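Local coordinates for protein FimX (Pseudomonas aeruginosa PAO1, PDB 3HV8) that carries an EAL domain, a TIM-barrel-like fold of strands and helices, with a pocket that binds the ligand C2E, at residues 19-24 / 75-80; 69-74 / 81-86; 86-91 / 119-124. One frame throughout, in Å; residues are numbered along the deposited sequence. Where two conformers were deposited one is given.

Contact 1 of 3, residues 19-24 / 75-80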
loop_
_atom_site.group_PDB
_atom_site.type_symbol
_atom_site.label_atom_id
_atom_site.label_comp_id
_atom_site.label_asym_id
_atom_site.label_seq_id
_atom_site.Cartn_x
_atom_site.Cartn_y
_atom_site.Cartn_z
ATOM N N ASP A 19 -11.093 -12.363 -23.012
ATOM C CA ASP A 19 -9.675 -12.528 -23.063
ATOM C C ASP A 19 -9.150 -11.316 -22.288
ATOM O O ASP A 19 -8.749 -10.336 -22.860
ATOM C CB ASP A 19 -9.182 -12.579 -24.501
ATOM C CG ASP A 19 -7.722 -12.948 -24.626
ATOM O OD1 ASP A 19 -6.986 -12.703 -23.726
ATOM O OD2 ASP A 19 -7.292 -13.461 -25.670
ATOM N N VAL A 20 -9.242 -11.416 -20.966
ATOM C CA VAL A 20 -8.643 -10.470 -20.057
ATOM C C VAL A 20 -7.180 -10.247 -20.425
ATOM O O VAL A 20 -6.699 -9.125 -20.327
ATOM C CB VAL A 20 -8.737 -11.010 -18.603
ATOM C CG1 VAL A 20 -8.011 -10.100 -17.635
ATOM C CG2 VAL A 20 -10.198 -11.163 -18.199
ATOM N N ILE A 21 -6.477 -11.289 -20.863
ATOM C CA ILE A 21 -5.051 -11.164 -21.164
ATOM C C ILE A 21 -4.824 -10.222 -22.342
ATOM O O ILE A 21 -4.012 -9.293 -22.264
ATOM C CB ILE A 21 -4.360 -12.525 -21.386
ATOM C CG1 ILE A 21 -4.554 -13.408 -20.146
ATOM C CG2 ILE A 21 -2.880 -12.341 -21.703
ATOM C CD1 ILE A 21 -4.215 -12.703 -18.839
ATOM N N ALA A 22 -5.562 -10.440 -23.426
ATOM C CA ALA A 22 -5.465 -9.543 -24.574
ATOM C C ALA A 22 -5.815 -8.109 -24.194
ATOM O O ALA A 22 -5.143 -7.166 -24.622
ATOM C CB ALA A 22 -6.374 -10.029 -25.702
ATOM N N ILE A 23 -6.862 -7.935 -23.391
ATOM C CA ILE A 23 -7.241 -6.612 -22.914
ATOM C C ILE A 23 -6.123 -5.951 -22.093
ATOM O O ILE A 23 -5.826 -4.773 -22.276
ATOM C CB ILE A 23 -8.559 -6.653 -22.124
ATOM C CG1 ILE A 23 -9.737 -6.949 -23.066
ATOM C CG2 ILE A 23 -8.798 -5.351 -21.382
ATOM C CD1 ILE A 23 -11.060 -7.107 -22.348
ATOM N N LEU A 24 -5.496 -6.707 -21.197
ATOM C CA LEU A 24 -4.399 -6.177 -20.388
ATOM C C LEU A 24 -3.183 -5.791 -21.216
ATOM O O LEU A 24 -2.578 -4.735 -20.981
ATOM C CB LEU A 24 -3.993 -7.198 -19.321
ATOM C CG LEU A 24 -4.988 -7.384 -18.175
ATOM C CD1 LEU A 24 -4.596 -8.623 -17.369
ATOM C CD2 LEU A 24 -5.051 -6.141 -17.281
ATOM N N LYS A 75 -0.643 -11.811 -13.488
ATOM C CA LYS A 75 0.572 -12.449 -12.992
ATOM C C LYS A 75 0.862 -13.783 -13.698
ATOM O O LYS A 75 1.997 -14.055 -14.104
ATOM C CB LYS A 75 0.518 -12.621 -11.470
ATOM C CG LYS A 75 1.816 -13.166 -10.928
ATOM C CD LYS A 75 1.965 -12.891 -9.434
ATOM C CE LYS A 75 0.849 -13.550 -8.634
ATOM N NZ LYS A 75 0.913 -13.167 -7.182
ATOM N N GLU A 76 -0.178 -14.592 -13.877
ATOM C CA GLU A 76 -0.018 -15.894 -14.518
ATOM C C GLU A 76 0.438 -15.747 -15.981
ATOM O O GLU A 76 1.189 -16.588 -16.496
ATOM C CB GLU A 76 -1.313 -16.707 -14.382
ATOM C CG GLU A 76 -1.311 -18.083 -15.069
ATOM C CD GLU A 76 -0.303 -19.086 -14.509
ATOM O OE1 GLU A 76 -0.206 -20.176 -15.107
ATOM O OE2 GLU A 76 0.382 -18.819 -13.489
ATOM N N ALA A 77 0.036 -14.646 -16.616
ATOM C CA ALA A 77 0.393 -14.365 -18.008
ATOM C C ALA A 77 1.684 -13.569 -18.153
ATOM O O ALA A 77 2.030 -13.154 -19.258
ATOM C CB ALA A 77 -0.743 -13.603 -18.724
ATOM N N GLY A 78 2.386 -13.318 -17.049
ATOM C CA GLY A 78 3.665 -12.639 -17.125
ATOM C C GLY A 78 3.577 -11.130 -17.307
ATOM O O GLY A 78 4.518 -10.513 -17.803
ATOM N N LEU A 79 2.459 -10.544 -16.894
ATOM C CA LEU A 79 2.215 -9.107 -17.053
ATOM C C LEU A 79 2.274 -8.317 -15.742
ATOM O O LEU A 79 2.092 -7.097 -15.757
ATOM C CB LEU A 79 0.846 -8.879 -17.699
ATOM C CG LEU A 79 0.670 -9.471 -19.107
ATOM C CD1 LEU A 79 -0.750 -9.203 -19.621
ATOM C CD2 LEU A 79 1.729 -8.937 -20.079
ATOM N N ALA A 80 2.513 -8.992 -14.614
ATOM C CA ALA A 80 2.386 -8.314 -13.320
ATOM C C ALA A 80 3.462 -7.251 -13.102
ATOM O O ALA A 80 3.181 -6.182 -12.550
ATOM C CB ALA A 80 2.373 -9.331 -12.155
#
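The methyl group of A77 is a small bump pressed into the hollow side of I21, and its small size lets the end of helix 71-76 come close to the isoleucine. A77 CB lies 3.6 Å from I21 CD1 and 3.9 Å from I21 CG2, so the isoleucine cups it with both branches. The second torsion of I21 (chi2 -49°) folds CD1 back instead of extending the chain, which closes the cup. The second bump, L79, comes from the same segment, 75-80, and meets helix 20-30 one turn further on: it stretches out with chi2 at 179° and sends CD1 into the notch between I21 and L24. There it sits 3.8 Å from L24 CB and 4.3 Å from I21 CG2, with the backbone oxygen of I21 also close by. The floor of this notch is buried, whereas A77 lies at its exposed margin.

Each segment carries a helix end. At the start of helix 20-30, D19 is the N-cap: its OD1 accepts from A22 N at 2.7 Å, in a nearly straight bond (167°) that arrives from above the carboxylate plane. At the finish of helix 71-76, G78 has a positive phi, and two bonds run back into the last turn, G78 N to K75 O at 3.1 Å and, probably, L79 N to A74 O. The reversal that follows turns L79 toward the neighbouring helix. Around this patch, V20 and L24 lean on F70; I21 also touches A73 and L24 touches A74, which extends the packing along helix 71-76. K75 is held by S113 through a hydrogen bond. A capped N terminus set against a C-terminal Schellman motif thus packs the N-terminal helix 20-30 of this EAL-domain fold onto the short helix 71-76.

Contact 2 of 3, residues 69-74 / 81-86. With C2E (9,9'-[(2R,3R,3aS,5S,7aR,9R,10R,10aS,12S,14aR)-3,5,10,12-tetrahydroxy-5,12-dioxidooctahydro-2H,7H-difuro[3,2-d:3',2'-j][1,3,7,9,2,8]tetraoxadiphosphacyclododecine-2,9-diyl]bis(2-amino-1,9-dihydro-6H-purin-6-one)), chain B.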
loop_
_atom_site.group_PDB
_atom_site.type_symbol
_atom_site.label_atom_id
_atom_site.label_comp_id
_atom_site.label_asym_id
_atom_site.label_seq_id
_atom_site.Cartn_x
_atom_site.Cartn_y
_atom_site.Cartn_z
ATOM N N GLU A 69 -10.527 -8.730 -10.592
ATOM C CA GLU A 69 -10.879 -9.324 -11.883
ATOM C C GLU A 69 -9.729 -9.463 -12.878
ATOM O O GLU A 69 -9.911 -10.050 -13.956
ATOM C CB GLU A 69 -12.019 -8.540 -12.525
ATOM C CG GLU A 69 -13.237 -8.399 -11.632
ATOM C CD GLU A 69 -14.366 -7.618 -12.284
ATOM O OE1 GLU A 69 -14.462 -7.633 -13.529
ATOM O OE2 GLU A 69 -15.162 -6.996 -11.549
ATOM N N PHE A 70 -8.545 -8.949 -12.555
ATOM C CA PHE A 70 -7.449 -9.023 -13.524
ATOM C C PHE A 70 -6.040 -9.257 -12.990
ATOM O O PHE A 70 -5.204 -9.750 -13.725
ATOM C CB PHE A 70 -7.453 -7.789 -14.454
ATOM C CG PHE A 70 -7.068 -6.503 -13.770
ATOM C CD1 PHE A 70 -5.741 -6.130 -13.664
ATOM C CD2 PHE A 70 -8.047 -5.663 -13.240
ATOM C CE1 PHE A 70 -5.388 -4.935 -13.029
ATOM C CE2 PHE A 70 -7.703 -4.468 -12.616
ATOM C CZ PHE A 70 -6.375 -4.109 -12.508
ATOM N N LEU A 71 -5.744 -8.895 -11.736
ATOM C CA LEU A 71 -4.363 -9.018 -11.250
ATOM C C LEU A 71 -3.855 -10.451 -11.215
ATOM O O LEU A 71 -2.690 -10.720 -11.566
ATOM C CB LEU A 71 -4.173 -8.361 -9.871
ATOM C CG LEU A 71 -4.068 -6.840 -9.855
ATOM C CD1 LEU A 71 -3.798 -6.387 -8.421
ATOM C CD2 LEU A 71 -2.956 -6.379 -10.787
ATOM N N HIS A 72 -4.718 -11.391 -10.816
ATOM C CA HIS A 72 -4.346 -12.807 -10.795
ATOM C C HIS A 72 -3.957 -13.331 -12.173
ATOM O O HIS A 72 -2.904 -13.959 -12.340
ATOM C CB HIS A 72 -5.464 -13.658 -10.168
ATOM C CG HIS A 72 -6.816 -13.440 -10.780
ATOM N ND1 HIS A 72 -7.967 -13.983 -10.255
ATOM C CD2 HIS A 72 -7.196 -12.715 -11.861
ATOM C CE1 HIS A 72 -9.000 -13.624 -11.005
ATOM N NE2 HIS A 72 -8.559 -12.857 -11.981
ATOM N N ALA A 73 -4.803 -13.049 -13.163
ATOM C CA ALA A 73 -4.583 -13.520 -14.516
ATOM C C ALA A 73 -3.353 -12.822 -15.086
ATOM O O ALA A 73 -2.542 -13.422 -15.765
ATOM C CB ALA A 73 -5.824 -13.240 -15.356
ATOM N N ALA A 74 -3.186 -11.550 -14.745
ATOM C CA ALA A 74 -2.021 -10.804 -15.206
ATOM C C ALA A 74 -0.729 -11.474 -14.768
ATOM O O ALA A 74 0.188 -11.685 -15.567
ATOM C CB ALA A 74 -2.073 -9.379 -14.692
ATOM N N GLU A 81 4.686 -7.530 -13.541
ATOM C CA GLU A 81 5.751 -6.552 -13.409
ATOM C C GLU A 81 5.455 -5.311 -14.235
ATOM O O GLU A 81 5.625 -4.185 -13.770
ATOM C CB GLU A 81 7.095 -7.147 -13.825
ATOM C CG GLU A 81 7.530 -8.374 -13.010
ATOM C CD GLU A 81 7.111 -9.699 -13.638
ATOM O OE1 GLU A 81 6.125 -9.731 -14.404
ATOM O OE2 GLU A 81 7.781 -10.718 -13.357
ATOM N N LYS A 82 4.983 -5.513 -15.465
ATOM C CA LYS A 82 4.627 -4.385 -16.327
ATOM C C LYS A 82 3.508 -3.531 -15.738
ATOM O O LYS A 82 3.541 -2.310 -15.827
ATOM C CB LYS A 82 4.225 -4.869 -17.726
ATOM C CG LYS A 82 5.398 -5.065 -18.661
ATOM C CD LYS A 82 4.928 -5.217 -20.100
ATOM C CE LYS A 82 5.171 -6.622 -20.606
ATOM N NZ LYS A 82 6.632 -6.888 -20.695
ATOM N N ILE A 83 2.497 -4.159 -15.145
ATOM C CA ILE A 83 1.450 -3.397 -14.482
ATOM C C ILE A 83 2.017 -2.571 -13.328
ATOM O O ILE A 83 1.714 -1.380 -13.194
ATOM C CB ILE A 83 0.313 -4.326 -13.981
ATOM C CG1 ILE A 83 -0.487 -4.856 -15.177
ATOM C CG2 ILE A 83 -0.570 -3.603 -12.976
ATOM C CD1 ILE A 83 -1.543 -5.893 -14.805
ATOM N N ASP A 84 2.868 -3.185 -12.513
ATOM C CA ASP A 84 3.484 -2.448 -11.416
ATOM C C ASP A 84 4.327 -1.269 -11.928
ATOM O O ASP A 84 4.286 -0.189 -11.347
ATOM C CB ASP A 84 4.341 -3.378 -10.539
ATOM C CG ASP A 84 3.510 -4.268 -9.620
ATOM O OD1 ASP A 84 2.293 -4.017 -9.438
ATOM O OD2 ASP A 84 4.094 -5.226 -9.086
ATOM N N ARG A 85 5.075 -1.458 -13.014
ATOM C CA ARG A 85 5.867 -0.346 -13.541
ATOM C C ARG A 85 4.957 0.782 -14.024
ATOM O O ARG A 85 5.290 1.953 -13.842
ATOM C CB ARG A 85 6.778 -0.786 -14.696
ATOM C CG ARG A 85 7.723 -1.955 -14.391
ATOM C CD ARG A 85 8.853 -1.621 -13.435
ATOM N NE ARG A 85 9.789 -2.747 -13.275
ATOM C CZ ARG A 85 10.886 -2.932 -14.011
ATOM N NH1 ARG A 85 11.670 -3.984 -13.793
ATOM N NH2 ARG A 85 11.205 -2.065 -14.968
ATOM N N TRP A 86 3.814 0.443 -14.626
ATOM C CA TRP A 86 2.856 1.462 -15.076
ATOM C C TRP A 86 2.363 2.264 -13.867
ATOM O O TRP A 86 2.313 3.495 -13.894
ATOM C CB TRP A 86 1.663 0.816 -15.812
ATOM C CG TRP A 86 0.784 1.814 -16.483
ATOM C CD1 TRP A 86 0.851 2.205 -17.803
ATOM C CD2 TRP A 86 -0.282 2.571 -15.899
ATOM N NE1 TRP A 86 -0.101 3.150 -18.058
ATOM C CE2 TRP A 86 -0.804 3.412 -16.912
ATOM C CE3 TRP A 86 -0.837 2.642 -14.613
ATOM C CZ2 TRP A 86 -1.865 4.296 -16.686
ATOM C CZ3 TRP A 86 -1.891 3.522 -14.387
ATOM C CH2 TRP A 86 -2.389 4.344 -15.420
HETATM P P1 C2E B . -5.913 -4.095 -0.249
HETATM O O2P C2E B . -4.914 -4.054 0.997
HETATM O O1P C2E B . -7.020 -4.994 0.135
HETATM O "O5'" C2E B . -6.640 -2.711 -0.561
HETATM C "C5'" C2E B . -7.787 -2.367 0.241
HETATM C "C4'" C2E B . -9.135 -2.723 -0.420
HETATM O "O4'" C2E B . -10.206 -2.265 0.440
HETATM C "C3'" C2E B . -9.221 -1.858 -1.672
HETATM O "O3'" C2E B . -9.879 -2.596 -2.713
HETATM C "C2'" C2E B . -10.013 -0.609 -1.221
HETATM O "O2'" C2E B . -10.759 -0.003 -2.260
HETATM C "C1'" C2E B . -10.948 -1.224 -0.180
HETATM N N9 C2E B . -11.410 -0.304 0.848
HETATM C C8 C2E B . -10.868 0.914 1.183
HETATM N N7 C2E B . -11.444 1.367 2.273
HETATM C C5 C2E B . -12.393 0.469 2.670
HETATM C C6 C2E B . -13.310 0.432 3.745
HETATM O O6 C2E B . -13.357 1.302 4.616
HETATM N N1 C2E B . -14.126 -0.630 3.802
HETATM C C2 C2E B . -14.083 -1.626 2.876
HETATM N N2 C2E B . -14.947 -2.682 3.006
HETATM N N3 C2E B . -13.236 -1.604 1.873
HETATM C C4 C2E B . -12.386 -0.583 1.756
HETATM P P11 C2E B . -9.216 -2.537 -4.178
HETATM O O21 C2E B . -10.148 -3.348 -5.153
HETATM O O11 C2E B . -8.936 -1.144 -4.580
HETATM O O5A C2E B . -7.812 -3.255 -4.004
HETATM C C5A C2E B . -7.782 -4.637 -3.619
HETATM C C4A C2E B . -6.355 -5.177 -3.671
HETATM O O4A C2E B . -5.859 -5.073 -5.014
HETATM C C3A C2E B . -5.347 -4.404 -2.820
HETATM O O3A C2E B . -5.289 -4.869 -1.477
HETATM C C2A C2E B . -4.037 -4.802 -3.503
HETATM O O2A C2E B . -3.668 -6.142 -3.133
HETATM C C1A C2E B . -4.462 -4.866 -4.974
HETATM N N91 C2E B . -4.159 -3.588 -5.606
HETATM C C81 C2E B . -4.944 -2.475 -5.704
HETATM N N71 C2E B . -4.284 -1.557 -6.355
HETATM C C51 C2E B . -3.079 -2.056 -6.765
HETATM C C61 C2E B . -1.985 -1.573 -7.512
HETATM O O61 C2E B . -1.893 -0.401 -7.898
HETATM N N11 C2E B . -0.965 -2.449 -7.702
HETATM C C21 C2E B . -0.976 -3.728 -7.216
HETATM N N21 C2E B . 0.112 -4.530 -7.417
HETATM N N31 C2E B . -1.970 -4.183 -6.500
HETATM C C41 C2E B . -3.014 -3.373 -6.289
#
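F70 turns an edge of its ring to I83, with CE1 4.3 Å from I83 CD1 and the methyl close to the plane of the ring. It occupies the N-cap position of helix 71-76, and beyond I83 its ring packs on L55 and L57 of strand 49-58 and on L24 of helix 20-30. The aromatic group is therefore a shared wedge between two helices and the sheet.

L71 comes next and divides its fork between protein and ligand. CD2 approaches I83 CG2 at 4.3 Å, while CD1 stands off the plane of one guanine base of C2E, beside its N31 atom and 3.4 Å from it. With CG beside the backbone N (chi1 -77°), the fork extends to where both partners can be met. Here the corner between two consecutive helices of the TIM-barrel-like EAL fold becomes part of the ligand pocket: helix 71-76 supplies an apolar neighbour to the base, and helix 80-96 supplies the polar end. That polar end is D84, whose OD1 accepts from the exocyclic N21 of C2E at 3.0 Å with an angle of 162°. Its other oxygen, OD2, is hydrogen-bonded to S112 and S115, which probably fixes the rotation of the carboxylate.

A74, one turn beyond F70, closes the walk with the closest approach between the two segments, its CB standing 3.5 Å from I83 CD1. Since I83 is extended along CG1 (chi2 174°), the same terminal methyl touches both A74 and the F70 ring, while CG2 branches off to L71.

Contact 3 of 3, residues 86-91 / 119-124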
loop_
_atom_site.group_PDB
_atom_site.type_symbol
_atom_site.label_atom_id
_atom_site.label_comp_id
_atom_site.label_asym_id
_atom_site.label_seq_id
_atom_site.Cartn_x
_atom_site.Cartn_y
_atom_site.Cartn_z
ATOM N N TRP A 86 3.814 0.443 -14.626
ATOM C CA TRP A 86 2.856 1.462 -15.076
ATOM C C TRP A 86 2.363 2.264 -13.867
ATOM O O TRP A 86 2.313 3.495 -13.894
ATOM C CB TRP A 86 1.663 0.816 -15.812
ATOM C CG TRP A 86 0.784 1.814 -16.483
ATOM C CD1 TRP A 86 0.851 2.205 -17.803
ATOM C CD2 TRP A 86 -0.282 2.571 -15.899
ATOM N NE1 TRP A 86 -0.101 3.150 -18.058
ATOM C CE2 TRP A 86 -0.804 3.412 -16.912
ATOM C CE3 TRP A 86 -0.837 2.642 -14.613
ATOM C CZ2 TRP A 86 -1.865 4.296 -16.686
ATOM C CZ3 TRP A 86 -1.891 3.522 -14.387
ATOM C CH2 TRP A 86 -2.389 4.344 -15.420
ATOM N N VAL A 87 2.016 1.566 -12.790
ATOM C CA VAL A 87 1.514 2.237 -11.607
ATOM C C VAL A 87 2.576 3.128 -10.995
ATOM O O VAL A 87 2.305 4.277 -10.663
ATOM C CB VAL A 87 1.024 1.217 -10.560
ATOM C CG1 VAL A 87 0.719 1.924 -9.229
ATOM C CG2 VAL A 87 -0.211 0.446 -11.081
ATOM N N ILE A 88 3.789 2.594 -10.862
ATOM C CA ILE A 88 4.881 3.333 -10.241
ATOM C C ILE A 88 5.253 4.539 -11.092
ATOM O O ILE A 88 5.435 5.630 -10.574
ATOM C CB ILE A 88 6.112 2.449 -10.036
ATOM C CG1 ILE A 88 5.788 1.317 -9.044
ATOM C CG2 ILE A 88 7.308 3.271 -9.536
ATOM C CD1 ILE A 88 6.816 0.193 -9.054
ATOM N N LEU A 89 5.364 4.346 -12.399
ATOM C CA LEU A 89 5.731 5.451 -13.279
ATOM C C LEU A 89 4.733 6.594 -13.166
ATOM O O LEU A 89 5.100 7.781 -13.084
ATOM C CB LEU A 89 5.805 4.953 -14.720
ATOM C CG LEU A 89 6.368 5.952 -15.709
ATOM C CD1 LEU A 89 7.851 6.132 -15.415
ATOM C CD2 LEU A 89 6.143 5.458 -17.127
ATOM N N ASN A 90 3.454 6.253 -13.153
ATOM C CA ASN A 90 2.408 7.253 -13.078
ATOM C C ASN A 90 2.259 7.867 -11.697
ATOM O O ASN A 90 1.943 9.042 -11.562
ATOM C CB ASN A 90 1.104 6.691 -13.619
ATOM C CG ASN A 90 1.116 6.629 -15.117
ATOM O OD1 ASN A 90 1.329 5.565 -15.720
ATOM N ND2 ASN A 90 0.982 7.789 -15.737
ATOM N N SER A 91 2.526 7.079 -10.669
ATOM C CA SER A 91 2.509 7.618 -9.318
ATOM C C SER A 91 3.594 8.670 -9.180
ATOM O O SER A 91 3.347 9.758 -8.640
ATOM C CB SER A 91 2.730 6.502 -8.303
ATOM O OG SER A 91 1.582 5.673 -8.267
ATOM N N PRO A 119 14.707 -8.783 -10.285
ATOM C CA PRO A 119 15.998 -8.142 -10.006
ATOM C C PRO A 119 16.163 -6.826 -10.767
ATOM O O PRO A 119 17.052 -6.038 -10.459
ATOM C CB PRO A 119 17.003 -9.176 -10.524
ATOM C CG PRO A 119 16.236 -9.932 -11.564
ATOM C CD PRO A 119 14.888 -10.089 -10.939
ATOM N N GLY A 120 15.307 -6.576 -11.751
ATOM C CA GLY A 120 15.389 -5.336 -12.502
ATOM C C GLY A 120 14.643 -4.159 -11.891
ATOM O O GLY A 120 14.785 -3.025 -12.341
ATOM N N LEU A 121 13.841 -4.425 -10.860
ATOM C CA LEU A 121 12.997 -3.380 -10.305
ATOM C C LEU A 121 13.819 -2.243 -9.692
ATOM O O LEU A 121 13.601 -1.074 -10.003
ATOM C CB LEU A 121 12.011 -3.963 -9.284
ATOM C CG LEU A 121 11.187 -2.907 -8.532
ATOM C CD1 LEU A 121 10.316 -2.097 -9.477
ATOM C CD2 LEU A 121 10.342 -3.544 -7.424
ATOM N N LEU A 122 14.762 -2.593 -8.822
ATOM C CA LEU A 122 15.573 -1.577 -8.154
ATOM C C LEU A 122 16.377 -0.704 -9.124
ATOM O O LEU A 122 16.310 0.522 -9.045
ATOM C CB LEU A 122 16.488 -2.206 -7.096
ATOM C CG LEU A 122 15.834 -2.668 -5.792
ATOM C CD1 LEU A 122 16.849 -3.432 -4.957
ATOM C CD2 LEU A 122 15.281 -1.483 -5.021
ATOM N N PRO A 123 17.143 -1.327 -10.044
ATOM C CA PRO A 123 17.877 -0.512 -11.017
ATOM C C PRO A 123 16.942 0.424 -11.785
ATOM O O PRO A 123 17.262 1.596 -11.966
ATOM C CB PRO A 123 18.487 -1.555 -11.967
ATOM C CG PRO A 123 18.599 -2.787 -11.163
ATOM C CD PRO A 123 17.405 -2.764 -10.226
ATOM N N TRP A 124 15.786 -0.079 -12.217
ATOM C CA TRP A 124 14.847 0.750 -12.960
ATOM C C TRP A 124 14.265 1.871 -12.100
ATOM O O TRP A 124 14.138 3.006 -12.542
ATOM C CB TRP A 124 13.720 -0.107 -13.544
ATOM C CG TRP A 124 12.597 0.713 -14.132
ATOM C CD1 TRP A 124 12.534 1.226 -15.396
ATOM C CD2 TRP A 124 11.377 1.115 -13.477
ATOM N NE1 TRP A 124 11.361 1.922 -15.568
ATOM C CE2 TRP A 124 10.633 1.871 -14.408
ATOM C CE3 TRP A 124 10.851 0.914 -12.193
ATOM C CZ2 TRP A 124 9.387 2.427 -14.104
ATOM C CZ3 TRP A 124 9.616 1.466 -11.890
ATOM C CH2 TRP A 124 8.897 2.216 -12.837
#
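Apolar contacts carry the meeting of I88 and W124, in which the indole offers its edge and not a face. I88 CG2 is 3.8 Å from both W124 CZ3 and CH2, I88 CB lies in the plane of the ring, and the two side chains slide past each other in opposite directions. The indole extends this far because CG is anti to the backbone N (chi1 171°). Its rim also meets L89, whose CD1 is 4.2 Å from W124 CZ2. I88 CD1 lies near both W124 CZ3 and L121 CD1, 4.2 Å from each, and L121 in turn rests on L158 of helix 152-164.

S91 makes its polar bonds within its own helix. V87 O accepts from S91 N at 2.8 Å and also from S91 OG at 2.9 Å, the hydroxyl standing above the carbonyl plane; two donors thus share one oxygen.

A charged group adds a third kind: R85 makes a cation-pi interaction with W124, and a salt bridge joins it to D118. Between the two segments themselves the chemistry is that of non-directional packing, consistent with a fit by shape between neighbouring helices outside the barrel, where V87 and I88 also rest on V109 of strand 105-110.

In the fold
From the N terminus, contact 1 closes the first loop: helix 20-30 starts it, the hairpin 33-42/49-58 and strand 64-65 fill it, and the end of helix 71-76 completes it. Contact 2 opens before that loop is finished and closes after it, at 81-86, so the two cross; L79 N to A74 O, a probable hydrogen bond, joins them directly. Contact 3 follows in series, starting at W86, which it shares with contact 2, and spanning strand 105-110 to reach 119-124. R85 lies at the junction of contacts 2 and 3. Helix 80-96 thus ties helix 71-76 and the ligand pocket to helix 121-132.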